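Local coordinates for UPF0255 protein frsA (Vibrio vulnificus, PDB 4I4C) that probably hydrolyses carboxylic esters as a serine esterase of the alpha/beta-hydrolase clan, and binds hexanoic acid and a polyether in this crystal, at residues Leu52-Trp57 with Ile65-Val70; Ile168-Ile173 with Val232-Lys237. One frame throughout, in Å; residues are numbered along the deposited sequence.

How the interactions relate
Interaction 1 joins two successive helices in the helical N-terminal part of the chain, and interaction 2 joins the outermost strand of the central sheet to a loop following strand 223-226. Their centres lie 27 Å apart, with about 11 Å between nearest atoms, so they do not touch. Each has a tie to a bound ligand: in interaction 1, Q56 lines the polyether pocket, and the side chain of W57 is about 11 Å from the hexanoic acid; in interaction 2, the side chain of V232, in the loop 232-237, touches the acid-pocket residue L202. A salt bridge and a hydrogen bond from a glutamine amide carry the first contact; the second is a single polar meeting at the surface.

Interaction 1: residues Leu52-Trp57 with Ile65-Val70; sequences LRRLQW and IEQEQV
Two successive helices, 54-60 and 64-75, are held together where R54 and W57 of the first meet the neighbouring residues Q67 and E68 of the second. The charged part is a side-on salt bridge. R54 NE gives its N-H to E68 OE2 at 2.9 Å, and R54 NH2 gives one to E68 OE1 at 3.2 Å. Both carboxylate oxygens use their syn lone pairs, and the guanidinium and carboxylate planes lie only 15° apart, so the two bonds fix the rotation of both groups. R54 gets there with an extended chain from CG to NE, whereas E68 is folded at its second torsion (chi2 -43°), which turns its carboxylate onto the arginine's edge.

Q67 works one residue earlier in the same helix turn. Its chain is extended, and its NE2 reaches R54 O at 3.2 Å in a nearly straight bond that leaves in the plane of the amide but meets the carbonyl from the side, tilted from its plane. R54 is thus held by both backbone and side chain. The other branch, Q67 OE1, lies in the plane of the W57 ring, at its edge, 3.3 Å from CE3 and 3.5 Å from W57 CB. It is buried with no hydrogen-bond partner in the model; on this side it faces carbon atoms of W57.

R53, at the N-cap position, lays its CB 3.6 Å above one face of the W57 ring, and Y137 packs against that ring edge-to-face. Beyond the contact, R53 NH2 forms a salt bridge with D203. The arrangement is that of two consecutive helices across a short connection, clamped by a bidentate Arg-Glu pair beside a buried glutamine.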
# COMPACT_ATOMS: atom_id res chain seq x y z
N LEU A 52 2.48 10.46 -9.17
CA LEU A 52 3.57 9.62 -9.65
C LEU A 52 4.51 9.23 -8.52
O LEU A 52 5.00 10.09 -7.78
CB LEU A 52 4.37 10.39 -10.70
CG LEU A 52 4.27 9.89 -12.13
CD1 LEU A 52 2.82 9.68 -12.49
CD2 LEU A 52 4.96 10.88 -13.06
N ARG A 53 4.76 7.94 -8.39
CA ARG A 53 5.63 7.39 -7.36
C ARG A 53 6.88 6.74 -7.98
O ARG A 53 7.22 5.60 -7.66
CB ARG A 53 4.87 6.31 -6.59
CG ARG A 53 3.47 6.72 -6.14
CD ARG A 53 3.44 7.07 -4.67
NE ARG A 53 2.23 7.81 -4.31
CZ ARG A 53 1.15 7.28 -3.75
NH1 ARG A 53 1.11 5.98 -3.46
NH2 ARG A 53 0.10 8.04 -3.46
N ARG A 54 7.55 7.46 -8.89
CA ARG A 54 8.73 6.94 -9.59
C ARG A 54 9.74 6.23 -8.69
O ARG A 54 10.09 5.07 -8.95
CB ARG A 54 9.47 8.06 -10.33
CG ARG A 54 8.90 8.48 -11.65
CD ARG A 54 9.86 9.50 -12.26
NE ARG A 54 9.64 9.74 -13.68
CZ ARG A 54 8.90 10.73 -14.16
NH1 ARG A 54 8.28 11.56 -13.34
NH2 ARG A 54 8.76 10.88 -15.47
N LEU A 55 10.22 6.92 -7.66
CA LEU A 55 11.19 6.35 -6.73
C LEU A 55 10.64 5.18 -5.90
O LEU A 55 11.35 4.21 -5.63
CB LEU A 55 11.78 7.44 -5.82
CG LEU A 55 12.58 8.48 -6.61
CD1 LEU A 55 13.21 9.55 -5.73
CD2 LEU A 55 13.64 7.79 -7.38
N GLN A 56 9.37 5.25 -5.51
CA GLN A 56 8.74 4.14 -4.79
C GLN A 56 8.69 2.89 -5.67
O GLN A 56 9.03 1.79 -5.25
CB GLN A 56 7.33 4.50 -4.33
CG GLN A 56 6.68 3.44 -3.47
CD GLN A 56 5.16 3.60 -3.37
OE1 GLN A 56 4.67 4.59 -2.85
NE2 GLN A 56 4.43 2.62 -3.88
N TRP A 57 8.24 3.06 -6.91
CA TRP A 57 8.11 1.93 -7.81
C TRP A 57 9.47 1.28 -8.12
O TRP A 57 9.58 0.06 -8.16
CB TRP A 57 7.33 2.33 -9.07
CG TRP A 57 5.91 2.65 -8.75
CD1 TRP A 57 5.15 2.09 -7.77
CD2 TRP A 57 5.08 3.63 -9.39
NE1 TRP A 57 3.89 2.65 -7.77
CE2 TRP A 57 3.82 3.59 -8.76
CE3 TRP A 57 5.27 4.53 -10.44
CZ2 TRP A 57 2.76 4.42 -9.14
CZ3 TRP A 57 4.22 5.35 -10.82
CH2 TRP A 57 2.98 5.29 -10.17
N ILE A 65 14.80 2.45 -16.29
CA ILE A 65 14.81 2.71 -17.73
C ILE A 65 13.47 2.32 -18.35
O ILE A 65 12.91 3.08 -19.16
CB ILE A 65 15.97 1.97 -18.45
CG1 ILE A 65 17.31 2.33 -17.79
CG2 ILE A 65 16.02 2.32 -19.92
CD1 ILE A 65 17.66 3.79 -17.90
N GLU A 66 12.94 1.15 -17.98
CA GLU A 66 11.68 0.66 -18.55
C GLU A 66 10.50 1.51 -18.07
O GLU A 66 9.55 1.73 -18.81
CB GLU A 66 11.45 -0.80 -18.19
CG GLU A 66 12.51 -1.77 -18.71
CD GLU A 66 12.38 -3.16 -18.11
OE1 GLU A 66 11.59 -3.34 -17.16
OE2 GLU A 66 13.08 -4.08 -18.59
N GLN A 67 10.57 1.97 -16.83
CA GLN A 67 9.57 2.89 -16.29
C GLN A 67 9.52 4.20 -17.08
O GLN A 67 8.44 4.72 -17.38
CB GLN A 67 9.85 3.17 -14.81
CG GLN A 67 9.07 4.32 -14.25
CD GLN A 67 9.06 4.35 -12.73
OE1 GLN A 67 8.07 3.99 -12.10
NE2 GLN A 67 10.17 4.78 -12.13
N GLU A 68 10.69 4.75 -17.40
CA GLU A 68 10.72 5.97 -18.20
C GLU A 68 10.17 5.71 -19.60
O GLU A 68 9.47 6.56 -20.15
CB GLU A 68 12.11 6.60 -18.28
CG GLU A 68 12.61 7.23 -16.97
CD GLU A 68 11.54 8.05 -16.25
OE1 GLU A 68 10.73 8.74 -16.91
OE2 GLU A 68 11.51 7.99 -15.00
N GLN A 69 10.48 4.55 -20.17
CA GLN A 69 9.95 4.21 -21.50
C GLN A 69 8.41 4.14 -21.44
O GLN A 69 7.71 4.64 -22.34
CB GLN A 69 10.54 2.89 -22.03
CG GLN A 69 12.06 2.95 -22.29
CD GLN A 69 12.65 1.64 -22.77
OE1 GLN A 69 11.96 0.62 -22.85
NE2 GLN A 69 13.94 1.65 -23.09
N VAL A 70 7.89 3.56 -20.36
CA VAL A 70 6.45 3.45 -20.16
C VAL A 70 5.83 4.83 -19.99
O VAL A 70 4.85 5.16 -20.67
CB VAL A 70 6.10 2.57 -18.92
CG1 VAL A 70 4.62 2.67 -18.59
CG2 VAL A 70 6.49 1.12 -19.18

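Interaction 2: residues Ile168-Ile173 with Val232-Lys237; sequences IKQLEI and VGYSSK
Q170 on strand 167-175 meets Y234 at the outer edge of the eight-stranded mixed sheet, whose strand order 1-2-4-3-5-6-7-8 is that of the alpha/beta-hydrolase fold. The strand is outermost in the sheet, and Y234 belongs to the loop between strand 223-226 and helix 246-254.

From its CB, which points toward the loop, Q170 runs out as an extended chain: CG is anti to the backbone N (chi1 -169°) and CD continues the line (chi2 -176°). Along the way the side chain packs on T181 and H183 of the neighbouring strand and on L158 of helix 144-163. At the amide the two branches part. NE2 is the branch that meets the tyrosine, while OE1 is turned further from the hydroxyl. The side chains cross at about a right angle, with amide and ring planes 74° apart, so they do not stack; the amide nitrogen comes to the hydroxyl end of the ring.

Y234 is set by its own loop. Its backbone N is hydrogen-bonded to D228 OD2, and just beyond it S235 N closes a turn on V232 O at 2.8 Å. Its side chain also touches T181 of strand 178-186 and N154 of helix 144-163, so strand, helix and loop converge at this spot. Q170 NE2 ends 3.2 Å from Y234 OH and 3.7 Å from Y234 CZ.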
# COMPACT_ATOMS: atom_id res chain seq x y z
N ILE A 168 5.69 -19.61 -0.44
CA ILE A 168 4.61 -18.64 -0.28
C ILE A 168 3.25 -19.33 -0.26
O ILE A 168 2.85 -19.96 -1.23
CB ILE A 168 4.60 -17.55 -1.37
CG1 ILE A 168 5.96 -16.85 -1.48
CG2 ILE A 168 3.50 -16.52 -1.09
CD1 ILE A 168 6.95 -17.53 -2.38
N LYS A 169 2.55 -19.20 0.86
CA LYS A 169 1.23 -19.80 0.99
C LYS A 169 0.14 -18.74 1.04
O LYS A 169 0.26 -17.74 1.76
CB LYS A 169 1.16 -20.65 2.26
CG LYS A 169 2.17 -21.78 2.32
CD LYS A 169 2.15 -22.42 3.71
CE LYS A 169 3.25 -23.45 3.88
NZ LYS A 169 2.94 -24.76 3.23
N GLN A 170 -0.92 -18.95 0.28
CA GLN A 170 -2.07 -18.07 0.37
C GLN A 170 -3.05 -18.61 1.42
O GLN A 170 -3.57 -19.72 1.28
CB GLN A 170 -2.74 -17.94 -1.00
CG GLN A 170 -3.80 -16.84 -1.09
CD GLN A 170 -4.52 -16.81 -2.44
OE1 GLN A 170 -5.28 -17.72 -2.76
NE2 GLN A 170 -4.27 -15.77 -3.22
N LEU A 171 -3.27 -17.85 2.49
CA LEU A 171 -4.20 -18.25 3.54
C LEU A 171 -5.57 -17.59 3.39
O LEU A 171 -5.68 -16.43 2.96
CB LEU A 171 -3.63 -17.94 4.92
CG LEU A 171 -2.12 -18.08 5.07
CD1 LEU A 171 -1.65 -17.51 6.41
CD2 LEU A 171 -1.67 -19.54 4.91
N GLU A 172 -6.61 -18.33 3.75
CA GLU A 172 -7.97 -17.81 3.78
C GLU A 172 -8.53 -18.01 5.19
O GLU A 172 -8.80 -19.13 5.62
CB GLU A 172 -8.85 -18.50 2.74
CG GLU A 172 -8.48 -18.17 1.30
CD GLU A 172 -9.48 -18.72 0.28
OE1 GLU A 172 -10.20 -19.69 0.59
OE2 GLU A 172 -9.54 -18.16 -0.84
N ILE A 173 -8.70 -16.90 5.89
CA ILE A 173 -9.04 -16.90 7.29
C ILE A 173 -10.45 -16.37 7.46
O ILE A 173 -10.71 -15.18 7.22
CB ILE A 173 -8.07 -16.00 8.04
CG1 ILE A 173 -6.64 -16.50 7.82
CG2 ILE A 173 -8.42 -15.95 9.52
CD1 ILE A 173 -5.58 -15.52 8.25
N VAL A 232 -9.58 -2.53 0.68
CA VAL A 232 -8.46 -2.63 -0.25
C VAL A 232 -8.24 -4.06 -0.72
O VAL A 232 -8.23 -4.99 0.09
CB VAL A 232 -7.15 -2.15 0.44
CG1 VAL A 232 -5.94 -2.40 -0.47
CG2 VAL A 232 -7.24 -0.69 0.83
N GLY A 233 -8.05 -4.23 -2.03
CA GLY A 233 -7.68 -5.50 -2.64
C GLY A 233 -8.56 -6.68 -2.29
O GLY A 233 -9.78 -6.63 -2.45
N TYR A 234 -7.94 -7.75 -1.80
CA TYR A 234 -8.64 -8.95 -1.32
C TYR A 234 -9.59 -8.67 -0.16
O TYR A 234 -10.44 -9.50 0.17
CB TYR A 234 -7.63 -10.00 -0.85
CG TYR A 234 -7.00 -10.84 -1.93
CD1 TYR A 234 -7.71 -11.89 -2.53
CD2 TYR A 234 -5.69 -10.62 -2.34
CE1 TYR A 234 -7.12 -12.68 -3.52
CE2 TYR A 234 -5.10 -11.40 -3.33
CZ TYR A 234 -5.82 -12.43 -3.91
OH TYR A 234 -5.23 -13.20 -4.88
N SER A 235 -9.42 -7.52 0.49
CA SER A 235 -10.29 -7.15 1.59
C SER A 235 -11.33 -6.11 1.17
O SER A 235 -11.92 -5.44 2.01
CB SER A 235 -9.46 -6.61 2.76
OG SER A 235 -8.47 -7.55 3.11
N SER A 236 -11.53 -6.00 -0.14
CA SER A 236 -12.51 -5.08 -0.71
C SER A 236 -13.90 -5.19 -0.09
O SER A 236 -14.60 -4.19 0.08
CB SER A 236 -12.61 -5.28 -2.23
OG SER A 236 -13.01 -6.60 -2.55
N LYS A 237 -14.30 -6.41 0.26
CA LYS A 237 -15.64 -6.64 0.78
C LYS A 237 -15.76 -6.34 2.28
O LYS A 237 -16.85 -6.42 2.84
CB LYS A 237 -16.10 -8.07 0.44
CG LYS A 237 -16.19 -8.30 -1.06
CD LYS A 237 -16.77 -9.67 -1.39
CE LYS A 237 -15.83 -10.78 -0.96
NZ LYS A 237 -14.48 -10.65 -1.59